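Local coordinates for protein tryptophan halogenase superfamily (Brevundimonas sp. BAL3, PDB 6FRL) that catalyses flavin-dependent halogenation, preferring bromination over chlorination, and probably acts on aromatic substrates as its tryptophan halogenase relatives do, at residues D74-A79 against A173-A178; P461-H464 against V468-M471; R273-Q278 against A296-D301. All coordinates share one frame; numbering follows the deposited sequence.

Overall arrangement
Following the chain from its N terminus, contact 1 closes first, bringing helix 169-182 back to helix 73-79 across 93 intervening residues. Contact 3 comes next: 17 residues, mostly strands 276-282 and 286-293, separate a hairpin turn of the seven-stranded sheet from the segment entering helix 300-307. Last is contact 2, a short turn of three intervening residues in the connection between helices 447-456 and 473-492, where the second subunit also touches the chain. The three loops run in series, with no nesting or crossing. The centres of the contacts lie about 35 Å (1 and 3), 42 Å (2 and 3) and 49 Å (1 and 2) apart, contacts 1 and 2 on opposite sides of the chain's centre.

Contact 1: residues D74-A79 against A173-A178; sequences DDVMRA and AQHLRA
His175 of helix 169-182 reaches across to Val76 and Ala79, residues one helical turn apart on helix 73-79, in a sparse helix-helix packing within the Rossmann-type flavoprotein fold of the halogenase. The contact is limited: the closest pair of CA atoms, Ala79 and His175, is separated by 7.3 Å, and just 124 Å² is buried in total. One imidazole bridges most of the gap. Its CG lies opposite the backbone N about the CA-CB bond (chi1 -166°), which carries the ring out from helix 169-182 toward the other helix. The CB of Ala79 approaches the ring obliquely, 3.6 Å from His175 ND1 and 4.0 Å from its CE1. Further round the same ring, Val76 CG2 lies 4.2 Å from His175 NE2, again at a slant, so the two methyl groups meet different ring nitrogens. No hydrogen bond crosses the interface, and the evidence is of van der Waals packing alone. The next residue, Leu176, packs on Met25 of helix 20-33, placing helix 169-182 against the helix that follows the first strand and its glycine-rich turn. Helix 73-79 is in turn tied to Arg284 through the carbonyls of Met77 and Arg78. Charged side chains of the same helix form their own network, in which Asp74 also pairs with Arg72. Within it, Arg78 NH2 donates to Asp75 OD1 at 3.1 Å; Asp75 OD1 lies in the guanidinium plane, while NH2 meets it on the anti side of the carboxylate, 32° out of that group's plane.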
ATOM      1  N   ASP B  74       2.059 -17.695 -25.205  1.00 36.17           N
ATOM      2  CA  ASP B  74       2.088 -18.936 -26.008  1.00 35.57           C
ATOM      3  C   ASP B  74       3.511 -19.416 -26.337  1.00 35.73           C
ATOM      4  O   ASP B  74       3.808 -20.613 -26.153  1.00 40.77           O
ATOM      5  CB  ASP B  74       1.125 -18.925 -27.225  1.00 33.44           C
ATOM      6  CG  ASP B  74       1.332 -17.766 -28.173  1.00 35.06           C
ATOM      7  OD1 ASP B  74       2.422 -17.145 -28.226  1.00 38.94           O
ATOM      8  OD2 ASP B  74       0.373 -17.475 -28.919  1.00 35.29           O
ATOM      9  N   ASP B  75       4.393 -18.512 -26.757  1.00 32.40           N
ATOM     10  CA  ASP B  75       5.764 -18.910 -27.093  1.00 32.36           C
ATOM     11  C   ASP B  75       6.489 -19.460 -25.839  1.00 31.07           C
ATOM     12  O   ASP B  75       7.140 -20.525 -25.921  1.00 28.63           O
ATOM     13  CB  ASP B  75       6.562 -17.762 -27.730  1.00 32.72           C
ATOM     14  CG  ASP B  75       5.982 -17.283 -29.108  1.00 36.35           C
ATOM     15  OD1 ASP B  75       5.429 -18.104 -29.918  1.00 33.87           O
ATOM     16  OD2 ASP B  75       6.109 -16.047 -29.369  1.00 36.87           O
ATOM     17  N   VAL B  76       6.349 -18.780 -24.683  1.00 28.10           N
ATOM     18  CA  VAL B  76       7.038 -19.245 -23.451  1.00 26.65           C
ATOM     19  C   VAL B  76       6.479 -20.600 -23.005  1.00 26.71           C
ATOM     20  O   VAL B  76       7.234 -21.488 -22.568  1.00 25.10           O
ATOM     21  CB  VAL B  76       6.984 -18.223 -22.272  1.00 25.85           C
ATOM     22  CG1 VAL B  76       7.593 -18.786 -21.004  1.00 24.92           C
ATOM     23  CG2 VAL B  76       7.695 -16.931 -22.615  1.00 26.16           C
ATOM     24  N   MET B  77       5.156 -20.754 -23.123  1.00 27.95           N
ATOM     25  CA  MET B  77       4.497 -22.006 -22.718  1.00 29.73           C
ATOM     26  C   MET B  77       4.911 -23.172 -23.593  1.00 30.46           C
ATOM     27  O   MET B  77       5.276 -24.220 -23.049  1.00 30.62           O
ATOM     28  CB  MET B  77       2.967 -21.872 -22.652  1.00 30.59           C
ATOM     29  CG  MET B  77       2.508 -21.026 -21.472  1.00 29.37           C
ATOM     30  SD  MET B  77       0.745 -20.949 -21.430  1.00 31.74           S
ATOM     31  CE  MET B  77       0.375 -22.566 -20.715  1.00 32.96           C
ATOM     32  N   ARG B  78       4.875 -22.985 -24.921  1.00 30.23           N
ATOM     33  CA  ARG B  78       5.399 -23.996 -25.865  1.00 30.36           C
ATOM     34  C   ARG B  78       6.805 -24.430 -25.487  1.00 30.59           C
ATOM     35  O   ARG B  78       7.102 -25.614 -25.473  1.00 33.16           O
ATOM     36  CB  ARG B  78       5.387 -23.510 -27.336  1.00 31.21           C
ATOM     37  CG  ARG B  78       4.181 -23.978 -28.157  1.00 33.89           C
ATOM     38  CD  ARG B  78       4.254 -23.618 -29.634  1.00 31.79           C
ATOM     39  NE  ARG B  78       4.151 -22.169 -29.780  1.00 33.10           N
ATOM     40  CZ  ARG B  78       3.035 -21.465 -29.930  1.00 34.00           C
ATOM     41  NH1 ARG B  78       1.860 -22.063 -30.027  1.00 36.27           N
ATOM     42  NH2 ARG B  78       3.103 -20.139 -30.026  1.00 35.18           N
ATOM     43  N   ALA B  79       7.674 -23.469 -25.178  1.00 32.37           N
ATOM     44  CA  ALA B  79       9.094 -23.765 -24.985  1.00 32.79           C
ATOM     45  C   ALA B  79       9.366 -24.436 -23.630  1.00 33.43           C
ATOM     46  O   ALA B  79      10.402 -25.098 -23.471  1.00 34.27           O
ATOM     47  CB  ALA B  79       9.945 -22.507 -25.162  1.00 31.83           C
ATOM     48  N   ALA B 173      14.882 -21.584 -17.824  1.00 26.54           N
ATOM     49  CA  ALA B 173      16.259 -21.052 -17.747  1.00 31.69           C
ATOM     50  C   ALA B 173      16.948 -21.002 -19.117  1.00 31.97           C
ATOM     51  O   ALA B 173      17.541 -19.997 -19.461  1.00 34.26           O
ATOM     52  CB  ALA B 173      17.107 -21.815 -16.732  1.00 31.05           C
ATOM     53  N   GLN B 174      16.829 -22.060 -19.897  1.00 35.00           N
ATOM     54  CA  GLN B 174      17.385 -22.090 -21.263  1.00 38.88           C
ATOM     55  C   GLN B 174      16.787 -21.003 -22.187  1.00 35.07           C
ATOM     56  O   GLN B 174      17.534 -20.312 -22.874  1.00 36.20           O
ATOM     57  CB  GLN B 174      17.272 -23.489 -21.891  1.00 41.98           C
ATOM     58  CG  GLN B 174      18.211 -24.524 -21.257  1.00 47.33           C
ATOM     59  CD  GLN B 174      18.256 -25.872 -22.029  1.00 55.46           C
ATOM     60  OE1 GLN B 174      17.951 -25.970 -23.250  1.00 49.02           O
ATOM     61  NE2 GLN B 174      18.643 -26.919 -21.308  1.00 50.48           N
ATOM     62  N   HIS B 175      15.481 -20.819 -22.156  1.00 29.54           N
ATOM     63  CA  HIS B 175      14.836 -19.773 -22.960  1.00 30.26           C
ATOM     64  C   HIS B 175      15.358 -18.345 -22.610  1.00 29.50           C
ATOM     65  O   HIS B 175      15.694 -17.536 -23.485  1.00 27.42           O
ATOM     66  CB  HIS B 175      13.317 -19.901 -22.754  1.00 31.45           C
ATOM     67  CG  HIS B 175      12.479 -19.138 -23.730  1.00 30.65           C
ATOM     68  ND1 HIS B 175      12.134 -19.642 -24.965  1.00 32.76           N
ATOM     69  CD2 HIS B 175      11.844 -17.946 -23.618  1.00 31.44           C
ATOM     70  CE1 HIS B 175      11.338 -18.786 -25.581  1.00 33.80           C
ATOM     71  NE2 HIS B 175      11.152 -17.745 -24.786  1.00 35.65           N
ATOM     72  N   LEU B 176      15.497 -18.057 -21.327  1.00 31.20           N
ATOM     73  CA  LEU B 176      15.996 -16.749 -20.896  1.00 30.05           C
ATOM     74  C   LEU B 176      17.467 -16.549 -21.207  1.00 27.95           C
ATOM     75  O   LEU B 176      17.865 -15.422 -21.546  1.00 26.20           O
ATOM     76  CB  LEU B 176      15.723 -16.518 -19.413  1.00 31.38           C
ATOM     77  CG  LEU B 176      14.221 -16.578 -19.061  1.00 32.94           C
ATOM     78  CD1 LEU B 176      14.021 -16.593 -17.527  1.00 35.42           C
ATOM     79  CD2 LEU B 176      13.449 -15.460 -19.723  1.00 30.41           C
ATOM     80  N   ARG B 177      18.261 -17.616 -21.099  1.00 27.60           N
ATOM     81  CA  ARG B 177      19.683 -17.606 -21.534  1.00 29.52           C
ATOM     82  C   ARG B 177      19.858 -17.189 -22.995  1.00 29.38           C
ATOM     83  O   ARG B 177      20.692 -16.343 -23.309  1.00 28.25           O
ATOM     84  CB  ARG B 177      20.344 -18.963 -21.332  1.00 32.26           C
ATOM     85  CG  ARG B 177      21.706 -19.073 -21.997  1.00 34.24           C
ATOM     86  CD  ARG B 177      22.410 -20.388 -21.730  1.00 34.65           C
ATOM     87  NE  ARG B 177      23.550 -20.523 -22.650  1.00 38.86           N
ATOM     88  CZ  ARG B 177      24.295 -21.629 -22.803  1.00 38.44           C
ATOM     89  NH1 ARG B 177      24.036 -22.735 -22.116  1.00 38.32           N
ATOM     90  NH2 ARG B 177      25.321 -21.618 -23.646  1.00 39.54           N
ATOM     91  N   ALA B 178      19.087 -17.791 -23.886  1.00 28.85           N
ATOM     92  CA  ALA B 178      19.137 -17.427 -25.300  1.00 28.53           C
ATOM     93  C   ALA B 178      18.693 -15.971 -25.488  1.00 29.57           C
ATOM     94  O   ALA B 178      19.304 -15.248 -26.284  1.00 30.93           O
ATOM     95  CB  ALA B 178      18.295 -18.374 -26.132  1.00 28.48           C
TER

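Contact 2: residues P461-H464 against V468-M471; sequences PDHH and VDAM
His464 and Val468 form the closest backbone approach of this turn, their CA atoms 7.8 Å apart, with 468-470 adopting helical phi/psi values without the regular bonds and 461-464 staying irregular. The one hydrogen bond across the two segments is a His-carboxylate bond: His464 NE2 donates to Asp469 OD1 at 2.8 Å, with an N-H...acceptor angle of 160°. The oxygen lies almost in the imidazole plane, whereas the nitrogen meets the carboxylate from above its plane, the two flat groups being 61° apart. His464 takes the hindered first torsion in which CG sits between backbone N and carbonyl carbon (chi1 61°), and this sends the ring across to the aspartate. Val468 packs beside it, its CB 4.2 Å from His464 CD2 and oblique to the ring.

His463 closes the group from another direction. Its CE1 stands 3.9 Å above one face of the His464 ring, offset toward the rim, while Asp469 OD2 lies at the edge of the His463 ring, near its plane, 3.4 Å from His463 CE1. His463 ND1 donates to His464 O at 2.6 Å, the oxygen tilted out of the His463 ring plane, which limits the turning of that ring. Replacing His464 by alanine removes the imidazole, and Asp469 OD1 would probably lose that donor, with a gap opening next to Val468 and His463.

Asp469 gathers further charge, consistent with an ionised carboxylate: OD1 pairs with Lys122 and OD2 with Arg10 of the second subunit, so the turn contributes to the dimer interface. Within its own chain it lies against helix 116-125, where Arg125 touches both histidines and Tyr119 meets Val468, while Met471 packs on helix 473-492.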
ATOM      1  N   PRO B 461     -15.394 -15.228  11.505  1.00 31.78           N
ATOM      2  CA  PRO B 461     -15.622 -14.293  12.596  1.00 33.99           C
ATOM      3  C   PRO B 461     -16.937 -14.487  13.309  1.00 39.80           C
ATOM      4  O   PRO B 461     -17.865 -15.012  12.713  1.00 39.29           O
ATOM      5  CB  PRO B 461     -15.626 -12.915  11.917  1.00 33.71           C
ATOM      6  CG  PRO B 461     -15.632 -13.142  10.460  1.00 34.73           C
ATOM      7  CD  PRO B 461     -15.191 -14.549  10.215  1.00 34.22           C
ATOM      8  N   ASP B 462     -17.008 -14.012  14.553  1.00 47.73           N
ATOM      9  CA  ASP B 462     -18.211 -14.143  15.408  1.00 57.93           C
ATOM     10  C   ASP B 462     -19.251 -13.181  14.863  1.00 62.85           C
ATOM     11  O   ASP B 462     -20.374 -13.598  14.579  1.00 69.26           O
ATOM     12  CB  ASP B 462     -17.957 -13.810  16.911  1.00 59.71           C
ATOM     13  CG  ASP B 462     -16.443 -13.695  17.283  1.00 60.62           C
ATOM     14  OD1 ASP B 462     -15.703 -14.658  16.993  1.00 53.26           O
ATOM     15  OD2 ASP B 462     -16.019 -12.648  17.860  1.00 61.01           O
ATOM     16  N   HIS B 463     -18.869 -11.908  14.717  1.00 69.19           N
ATOM     17  CA  HIS B 463     -19.718 -10.932  14.023  1.00 81.43           C
ATOM     18  C   HIS B 463     -19.083 -10.289  12.786  1.00 81.04           C
ATOM     19  O   HIS B 463     -17.916  -9.800  12.775  1.00 77.04           O
ATOM     20  CB  HIS B 463     -20.348  -9.845  14.908  1.00 88.61           C
ATOM     21  CG  HIS B 463     -21.744  -9.487  14.479  1.00 96.29           C
ATOM     22  ND1 HIS B 463     -22.029  -8.453  13.610  1.00 97.43           N
ATOM     23  CD2 HIS B 463     -22.937 -10.062  14.779  1.00100.14           C
ATOM     24  CE1 HIS B 463     -23.336  -8.391  13.413  1.00 96.17           C
ATOM     25  NE2 HIS B 463     -23.908  -9.362  14.104  1.00 97.98           N
ATOM     26  N   HIS B 464     -19.872 -10.346  11.714  1.00 75.48           N
ATOM     27  CA  HIS B 464     -19.687  -9.555  10.472  1.00 70.31           C
ATOM     28  C   HIS B 464     -20.003  -8.040  10.689  1.00 64.60           C
ATOM     29  O   HIS B 464     -20.400  -7.619  11.778  1.00 77.56           O
ATOM     30  CB  HIS B 464     -20.532 -10.166   9.317  1.00 64.12           C
ATOM     31  CG  HIS B 464     -22.015 -10.192   9.568  1.00 63.76           C
ATOM     32  ND1 HIS B 464     -22.698 -11.341   9.905  1.00 61.85           N
ATOM     33  CD2 HIS B 464     -22.942  -9.206   9.515  1.00 68.61           C
ATOM     34  CE1 HIS B 464     -23.981 -11.057  10.063  1.00 65.39           C
ATOM     35  NE2 HIS B 464     -24.157  -9.769   9.824  1.00 66.03           N
ATOM     36  N   VAL B 468     -24.454  -4.425   7.135  1.00 49.46           N
ATOM     37  CA  VAL B 468     -24.923  -5.530   6.311  1.00 52.90           C
ATOM     38  C   VAL B 468     -26.268  -6.077   6.761  1.00 53.69           C
ATOM     39  O   VAL B 468     -27.043  -6.494   5.929  1.00 55.47           O
ATOM     40  CB  VAL B 468     -23.860  -6.664   6.310  1.00 52.43           C
ATOM     41  CG1 VAL B 468     -24.363  -7.942   5.676  1.00 55.04           C
ATOM     42  CG2 VAL B 468     -22.604  -6.196   5.589  1.00 55.52           C
ATOM     43  N   ASP B 469     -26.537  -6.095   8.071  1.00 60.60           N
ATOM     44  CA  ASP B 469     -27.849  -6.542   8.635  1.00 56.01           C
ATOM     45  C   ASP B 469     -29.030  -5.599   8.327  1.00 55.65           C
ATOM     46  O   ASP B 469     -30.167  -5.959   8.576  1.00 56.96           O
ATOM     47  CB  ASP B 469     -27.748  -6.747  10.139  1.00 55.63           C
ATOM     48  CG  ASP B 469     -26.796  -7.880  10.515  1.00 63.81           C
ATOM     49  OD1 ASP B 469     -26.862  -8.980   9.931  1.00 62.77           O
ATOM     50  OD2 ASP B 469     -25.974  -7.672  11.429  1.00 77.00           O
ATOM     51  N   ALA B 470     -28.756  -4.405   7.794  1.00 57.89           N
ATOM     52  CA  ALA B 470     -29.766  -3.528   7.159  1.00 59.87           C
ATOM     53  C   ALA B 470     -30.488  -4.152   5.924  1.00 65.92           C
ATOM     54  O   ALA B 470     -31.593  -3.734   5.559  1.00 77.91           O
ATOM     55  CB  ALA B 470     -29.127  -2.187   6.767  1.00 55.51           C
ATOM     56  N   MET B 471     -29.856  -5.123   5.273  1.00 62.61           N
ATOM     57  CA  MET B 471     -30.381  -5.773   4.062  1.00 63.90           C
ATOM     58  C   MET B 471     -31.395  -6.890   4.391  1.00 62.07           C
ATOM     59  O   MET B 471     -31.278  -7.591   5.406  1.00 59.81           O
ATOM     60  CB  MET B 471     -29.200  -6.324   3.240  1.00 65.72           C
ATOM     61  CG  MET B 471     -29.466  -6.637   1.776  1.00 67.87           C
ATOM     62  SD  MET B 471     -27.991  -6.347   0.733  1.00 67.77           S
ATOM     63  CE  MET B 471     -27.965  -7.808  -0.305  1.00 67.60           C
TER

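Contact 3: residues R273-Q278 against A296-D301; sequences RSAGWQ and AHLSDD
Leu298 swings its CG beside its own backbone N, opposite the carbonyl carbon (chi1 -80°), presenting CG and CD1 to Ala275 and CD2 to Ser274 OG, which sits between its own backbone N and carbonyl carbon (chi1 79°) at the tip of a beta-hairpin. The hairpin joins strands 268-273 and 276-282 of the seven-stranded sheet, and the turn is marked by the backbone bond from Arg273 N to Gly276 O. The other segment leaves strand 286-293 and enters helix 300-307, with Ser299 at the N-cap, its OG bonded to Gln302 N. Ala275 gives the largest share of the contact. Its CB sits 3.7 Å from His297 CB and 3.9 Å from Leu298 CG, with Leu298 CD1 almost as near at 4.0 Å; one methyl thus meets two successive residues of the facing loop. The His297 ring lies oblique to that methyl, and its ND1 is bonded to Ser294 OG.

Leu298 CD2 lies 3.8 Å from Ser274 OG. That hydroxyl bonds with Glu306 of helix 300-307, so the leucine methyl packs against a polar group already engaged with the same helix. No hydrogen bond links the two segments directly, and 137 Å² is buried between them as the hairpin tip packs on the loop that leads into helix 300-307. Behind the tip the hairpin is clasped by side chains: the guanidinium of Arg273 meets Gln278 OE1 side-on with NE and NH2, Arg273 NE lying 3.0 Å from that oxygen with a C=O...donor angle of 161°.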
ATOM      1  N   ARG B 273      -0.382 -35.234   4.227  1.00 45.72           N
ATOM      2  CA  ARG B 273      -0.127 -36.634   4.625  1.00 45.33           C
ATOM      3  C   ARG B 273       0.167 -36.676   6.130  1.00 45.82           C
ATOM      4  O   ARG B 273      -0.126 -35.705   6.833  1.00 44.50           O
ATOM      5  CB  ARG B 273       1.015 -37.256   3.770  1.00 44.80           C
ATOM      6  CG  ARG B 273       0.832 -37.194   2.257  1.00 44.67           C
ATOM      7  CD  ARG B 273      -0.322 -38.034   1.779  1.00 45.65           C
ATOM      8  NE  ARG B 273      -0.304 -38.192   0.322  1.00 49.70           N
ATOM      9  CZ  ARG B 273      -1.343 -38.613  -0.406  1.00 52.62           C
ATOM     10  NH1 ARG B 273      -2.509 -38.952   0.162  1.00 59.73           N
ATOM     11  NH2 ARG B 273      -1.225 -38.747  -1.726  1.00 50.39           N
ATOM     12  N   SER B 274       0.723 -37.781   6.627  1.00 48.93           N
ATOM     13  CA  SER B 274       0.886 -38.012   8.082  1.00 46.85           C
ATOM     14  C   SER B 274       1.800 -37.030   8.790  1.00 42.37           C
ATOM     15  O   SER B 274       1.575 -36.749   9.968  1.00 39.52           O
ATOM     16  CB  SER B 274       1.377 -39.466   8.375  1.00 44.75           C
ATOM     17  OG  SER B 274       2.770 -39.633   8.172  1.00 41.80           O
ATOM     18  N   ALA B 275       2.826 -36.527   8.101  1.00 39.73           N
ATOM     19  CA  ALA B 275       3.810 -35.639   8.760  1.00 44.02           C
ATOM     20  C   ALA B 275       4.435 -34.621   7.827  1.00 45.30           C
ATOM     21  O   ALA B 275       5.648 -34.375   7.876  1.00 47.59           O
ATOM     22  CB  ALA B 275       4.889 -36.449   9.482  1.00 44.78           C
ATOM     23  N   GLY B 276       3.563 -33.995   7.037  1.00 45.75           N
ATOM     24  CA  GLY B 276       3.938 -33.053   5.978  1.00 42.24           C
ATOM     25  C   GLY B 276       2.945 -33.115   4.841  1.00 37.92           C
ATOM     26  O   GLY B 276       1.772 -33.429   5.058  1.00 35.92           O
ATOM     27  N   TRP B 277       3.408 -32.856   3.622  1.00 38.10           N
ATOM     28  CA  TRP B 277       2.496 -32.723   2.485  1.00 36.96           C
ATOM     29  C   TRP B 277       3.142 -33.027   1.113  1.00 35.89           C
ATOM     30  O   TRP B 277       4.336 -32.879   0.915  1.00 34.48           O
ATOM     31  CB  TRP B 277       1.860 -31.306   2.506  1.00 35.87           C
ATOM     32  CG  TRP B 277       2.855 -30.199   2.478  1.00 32.51           C
ATOM     33  CD1 TRP B 277       3.464 -29.620   3.549  1.00 34.30           C
ATOM     34  CD2 TRP B 277       3.367 -29.540   1.320  1.00 32.64           C
ATOM     35  NE1 TRP B 277       4.343 -28.627   3.130  1.00 34.62           N
ATOM     36  CE2 TRP B 277       4.313 -28.571   1.764  1.00 32.92           C
ATOM     37  CE3 TRP B 277       3.139 -29.680  -0.051  1.00 31.25           C
ATOM     38  CZ2 TRP B 277       5.005 -27.743   0.891  1.00 30.84           C
ATOM     39  CZ3 TRP B 277       3.833 -28.852  -0.921  1.00 32.80           C
ATOM     40  CH2 TRP B 277       4.771 -27.900  -0.441  1.00 31.94           C
ATOM     41  N   GLN B 278       2.304 -33.434   0.172  1.00 36.62           N
ATOM     42  CA  GLN B 278       2.710 -33.830  -1.155  1.00 35.99           C
ATOM     43  C   GLN B 278       2.280 -32.781  -2.192  1.00 37.52           C
ATOM     44  O   GLN B 278       1.162 -32.253  -2.147  1.00 34.63           O
ATOM     45  CB  GLN B 278       2.083 -35.195  -1.494  1.00 35.58           C
ATOM     46  CG  GLN B 278       2.279 -35.714  -2.929  1.00 36.49           C
ATOM     47  CD  GLN B 278       1.545 -37.016  -3.188  1.00 37.68           C
ATOM     48  OE1 GLN B 278       0.970 -37.615  -2.281  1.00 43.23           O
ATOM     49  NE2 GLN B 278       1.578 -37.478  -4.427  1.00 37.24           N
ATOM     50  N   ALA B 296      11.996 -35.841  12.043  1.00 50.18           N
ATOM     51  CA  ALA B 296      11.718 -36.212  13.429  1.00 49.56           C
ATOM     52  C   ALA B 296      10.422 -37.027  13.653  1.00 48.34           C
ATOM     53  O   ALA B 296      10.254 -37.607  14.730  1.00 53.52           O
ATOM     54  CB  ALA B 296      11.752 -34.974  14.315  1.00 48.42           C
ATOM     55  N   HIS B 297       9.519 -37.064  12.668  1.00 49.67           N
ATOM     56  CA  HIS B 297       8.317 -37.923  12.698  1.00 50.79           C
ATOM     57  C   HIS B 297       8.319 -39.021  11.637  1.00 52.50           C
ATOM     58  O   HIS B 297       7.477 -39.914  11.677  1.00 51.85           O
ATOM     59  CB  HIS B 297       7.054 -37.083  12.460  1.00 54.23           C
ATOM     60  CG  HIS B 297       6.818 -36.021  13.486  1.00 51.60           C
ATOM     61  ND1 HIS B 297       7.592 -34.883  13.575  1.00 51.80           N
ATOM     62  CD2 HIS B 297       5.851 -35.899  14.426  1.00 49.90           C
ATOM     63  CE1 HIS B 297       7.139 -34.125  14.562  1.00 57.26           C
ATOM     64  NE2 HIS B 297       6.086 -34.722  15.097  1.00 52.94           N
ATOM     65  N   LEU B 298       9.209 -38.931  10.653  1.00 57.66           N
ATOM     66  CA  LEU B 298       9.258 -39.909   9.570  1.00 61.25           C
ATOM     67  C   LEU B 298      10.700 -40.311   9.228  1.00 64.05           C
ATOM     68  O   LEU B 298      11.590 -39.475   9.071  1.00 55.54           O
ATOM     69  CB  LEU B 298       8.580 -39.375   8.300  1.00 59.74           C
ATOM     70  CG  LEU B 298       7.061 -39.357   8.086  1.00 59.61           C
ATOM     71  CD1 LEU B 298       6.767 -38.722   6.721  1.00 59.07           C
ATOM     72  CD2 LEU B 298       6.421 -40.722   8.172  1.00 58.93           C
ATOM     73  N   SER B 299      10.895 -41.617   9.099  1.00 65.32           N
ATOM     74  CA  SER B 299      12.070 -42.171   8.455  1.00 65.05           C
ATOM     75  C   SER B 299      12.006 -41.900   6.951  1.00 67.62           C
ATOM     76  O   SER B 299      10.948 -41.534   6.400  1.00 63.65           O
ATOM     77  CB  SER B 299      12.104 -43.681   8.675  1.00 62.03           C
ATOM     78  OG  SER B 299      10.958 -44.290   8.081  1.00 57.59           O
ATOM     79  N   ASP B 300      13.136 -42.120   6.287  1.00 66.82           N
ATOM     80  CA  ASP B 300      13.197 -42.017   4.834  1.00 61.98           C
ATOM     81  C   ASP B 300      12.286 -43.035   4.129  1.00 64.76           C
ATOM     82  O   ASP B 300      11.575 -42.659   3.192  1.00 67.32           O
ATOM     83  CB  ASP B 300      14.651 -42.110   4.350  1.00 60.28           C
ATOM     84  CG  ASP B 300      15.449 -40.850   4.645  1.00 56.65           C
ATOM     85  OD1 ASP B 300      14.919 -39.882   5.229  1.00 50.19           O
ATOM     86  OD2 ASP B 300      16.628 -40.817   4.282  1.00 60.67           O
ATOM     87  N   ASP B 301      12.269 -44.293   4.585  1.00 67.09           N
ATOM     88  CA  ASP B 301      11.383 -45.310   3.977  1.00 66.89           C
ATOM     89  C   ASP B 301       9.895 -45.028   4.207  1.00 64.08           C
ATOM     90  O   ASP B 301       9.078 -45.309   3.320  1.00 62.93           O
ATOM     91  CB  ASP B 301      11.722 -46.737   4.462  1.00 70.91           C
ATOM     92  CG  ASP B 301      13.124 -47.182   4.070  1.00 75.64           C
ATOM     93  OD1 ASP B 301      13.649 -46.755   3.013  1.00 78.13           O
ATOM     94  OD2 ASP B 301      13.696 -47.973   4.841  1.00 80.24           O
TER